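Local coordinates for putative redox protein (Lactobacillus casei, PDB 2QL8) that probably reduces peroxides through reactive cysteines, as a member of the OsmC/Ohr family, and binds benzoic acid at its subunit interface in the crystal, at residues L64-K69 against E118-V123. Residues are numbered along the deposited sequence; the frame is centred on the assembly and turned at random.
With BEZ (benzoic acid), chain C.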
loop_
_atom_site.group_PDB
_atom_site.type_symbol
_atom_site.label_atom_id
_atom_site.label_comp_id
_atom_site.label_asym_id
_atom_site.label_seq_id
_atom_site.Cartn_x
_atom_site.Cartn_y
_atom_site.Cartn_z
ATOM N N LEU A 64 15.315 1.226 -6.908
ATOM C CA LEU A 64 16.697 0.772 -6.741
ATOM C C LEU A 64 17.266 0.318 -8.092
ATOM O O LEU A 64 18.386 0.653 -8.440
ATOM C CB LEU A 64 16.764 -0.362 -5.719
ATOM C CG LEU A 64 18.148 -0.929 -5.363
ATOM C CD1 LEU A 64 19.115 0.170 -4.957
ATOM C CD2 LEU A 64 17.946 -2.028 -4.258
ATOM N N GLU A 65 16.467 -0.397 -8.873
ATOM C CA GLU A 65 16.886 -0.848 -10.204
ATOM C C GLU A 65 17.206 0.357 -11.098
ATOM O O GLU A 65 18.214 0.377 -11.826
ATOM C CB GLU A 65 15.834 -1.770 -10.828
ATOM C CG GLU A 65 16.277 -2.323 -12.156
ATOM C CD GLU A 65 15.392 -3.440 -12.706
ATOM O OE1 GLU A 65 14.315 -3.674 -12.172
ATOM O OE2 GLU A 65 15.818 -4.081 -13.710
ATOM N N ALA A 66 16.387 1.400 -11.018
ATOM C CA ALA A 66 16.623 2.642 -11.787
ATOM C C ALA A 66 17.932 3.323 -11.365
ATOM O O ALA A 66 18.740 3.730 -12.209
ATOM C CB ALA A 66 15.418 3.636 -11.671
ATOM N N VAL A 67 18.174 3.393 -10.056
ATOM C CA VAL A 67 19.410 3.954 -9.504
ATOM C C VAL A 67 20.642 3.161 -9.942
ATOM O O VAL A 67 21.630 3.737 -10.404
ATOM C CB VAL A 67 19.331 4.150 -7.967
ATOM C CG1 VAL A 67 20.720 4.471 -7.356
ATOM C CG2 VAL A 67 18.274 5.220 -7.619
ATOM N N GLU A 68 20.554 1.853 -9.842
ATOM C CA GLU A 68 21.626 0.977 -10.278
ATOM C C GLU A 68 21.972 1.256 -11.735
ATOM O O GLU A 68 23.144 1.405 -12.099
ATOM C CB GLU A 68 21.237 -0.493 -10.109
ATOM C CG GLU A 68 21.239 -0.986 -8.681
ATOM C CD GLU A 68 20.552 -2.331 -8.555
ATOM O OE1 GLU A 68 19.499 -2.502 -9.211
ATOM O OE2 GLU A 68 21.083 -3.191 -7.828
ATOM N N LYS A 69 20.941 1.349 -12.566
ATOM C CA LYS A 69 21.140 1.588 -14.011
ATOM C C LYS A 69 21.772 2.954 -14.292
ATOM O O LYS A 69 22.641 3.071 -15.145
ATOM C CB LYS A 69 19.867 1.395 -14.836
ATOM C CG LYS A 69 19.443 -0.048 -14.948
ATOM C CD LYS A 69 18.155 -0.164 -15.733
ATOM C CE LYS A 69 17.553 -1.570 -15.605
ATOM N NZ LYS A 69 17.657 -2.382 -16.836
ATOM N N GLU A 118 15.115 6.073 -0.941
ATOM C CA GLU A 118 14.212 6.580 0.097
ATOM C C GLU A 118 13.568 7.902 -0.341
ATOM O O GLU A 118 12.355 8.110 -0.122
ATOM C CB GLU A 118 14.972 6.820 1.412
ATOM C CG GLU A 118 14.102 7.311 2.550
ATOM C CD GLU A 118 14.898 7.631 3.822
ATOM O OE1 GLU A 118 16.154 7.566 3.837
ATOM O OE2 GLU A 118 14.214 7.975 4.809
ATOM N N ASN A 119 14.377 8.759 -1.004
ATOM C CA ASN A 119 13.941 10.059 -1.470
ATOM C C ASN A 119 13.119 10.024 -2.751
ATOM O O ASN A 119 12.425 10.982 -3.044
ATOM C CB ASN A 119 15.146 10.952 -1.724
ATOM C CG ASN A 119 15.835 11.371 -0.450
ATOM O OD1 ASN A 119 15.194 11.457 0.617
ATOM N ND2 ASN A 119 17.149 11.649 -0.546
ATOM N N ARG A 120 13.284 8.978 -3.562
ATOM C CA ARG A 120 12.668 8.893 -4.894
ATOM C C ARG A 120 11.435 7.990 -4.983
ATOM O O ARG A 120 10.549 8.227 -5.785
ATOM C CB ARG A 120 13.697 8.457 -5.938
ATOM C CG ARG A 120 14.711 9.550 -6.257
ATOM C CD ARG A 120 15.906 9.073 -7.063
ATOM N NE ARG A 120 15.533 8.560 -8.382
ATOM C CZ ARG A 120 16.416 8.351 -9.370
ATOM N NH1 ARG A 120 17.703 8.630 -9.188
ATOM N NH2 ARG A 120 16.042 7.877 -10.532
ATOM N N CYS A 121 11.396 6.946 -4.172
ATOM C CA CYS A 121 10.336 5.949 -4.252
ATOM C C CYS A 121 8.974 6.570 -3.898
ATOM O O CYS A 121 8.822 7.134 -2.809
ATOM C CB CYS A 121 10.665 4.811 -3.290
ATOM S SG CYS A 121 9.301 3.668 -2.911
ATOM N N PRO A 122 8.003 6.530 -4.843
ATOM C CA PRO A 122 6.687 7.116 -4.496
ATOM C C PRO A 122 6.027 6.636 -3.205
ATOM O O PRO A 122 5.443 7.449 -2.492
ATOM C CB PRO A 122 5.853 6.818 -5.738
ATOM C CG PRO A 122 6.884 6.862 -6.864
ATOM C CD PRO A 122 8.104 6.201 -6.296
ATOM N N VAL A 123 6.098 5.349 -2.929
ATOM C CA VAL A 123 5.402 4.838 -1.735
ATOM C C VAL A 123 6.152 5.324 -0.482
ATOM O O VAL A 123 5.547 5.712 0.505
ATOM C CB VAL A 123 5.180 3.308 -1.764
ATOM C CG1 VAL A 123 4.448 2.848 -0.465
ATOM C CG2 VAL A 123 4.387 2.876 -3.034
HETATM C C BEZ C . 12.771 7.158 -10.303
HETATM O O1 BEZ C . 13.303 7.536 -11.411
HETATM O O2 BEZ C . 12.859 7.829 -9.349
HETATM C C1 BEZ C . 11.941 5.927 -10.163
HETATM C C2 BEZ C . 12.029 4.964 -11.183
HETATM C C3 BEZ C . 11.255 3.810 -11.085
HETATM C C4 BEZ C . 10.410 3.637 -9.979
HETATM C C5 BEZ C . 10.332 4.614 -8.976
HETATM C C6 BEZ C . 11.081 5.744 -9.025
#
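Val67 and Arg120 meet where helix 48-70 passes residues 118-123, a methyl packed over a guanidinium. The CG2 methyl of Val67 sits over one face of that group, displaced toward its rim, with CG2 3.8 Å from Arg120 NH1. Ala66 approaches the same group obliquely, its CB 4.4 Å from Arg120 NH2. No hydrogen bond joins the two segments directly; the polar link runs from Arg120 to benzoic acid. Arg120 NE donates to BEZ O2 and Arg120 NH2 to BEZ O1, both at 2.9 Å with N-H...O angles of 165°, a bidentate pairing of guanidinium and carboxyl group that restrains rotation of both. A bend at chi3 (62°) of Arg120 turns NE and NH2 to the ligand. Such a pocket fits the OsmC/Ohr fold, an intertwined dimer in which the long central helix of each subunit packs between the sheets; Cys59 lies on helix 48-70 and Cys121, the N-cap of helix 122-127, touches it, consistent with the paired cysteines of the family. The ring of the benzoic acid packs against Ala66 and Pro122: Ala66 CB lies 3.7 Å from BEZ C2, and Pro122 CD 3.8 Å from BEZ C5. Ala90 N of the second subunit also hydrogen-bonds the ligand, placing the site at the dimer interface. On the NH1 side of Arg120, Glu70 forms a salt bridge, which would help fix the guanidinium and offset its charge.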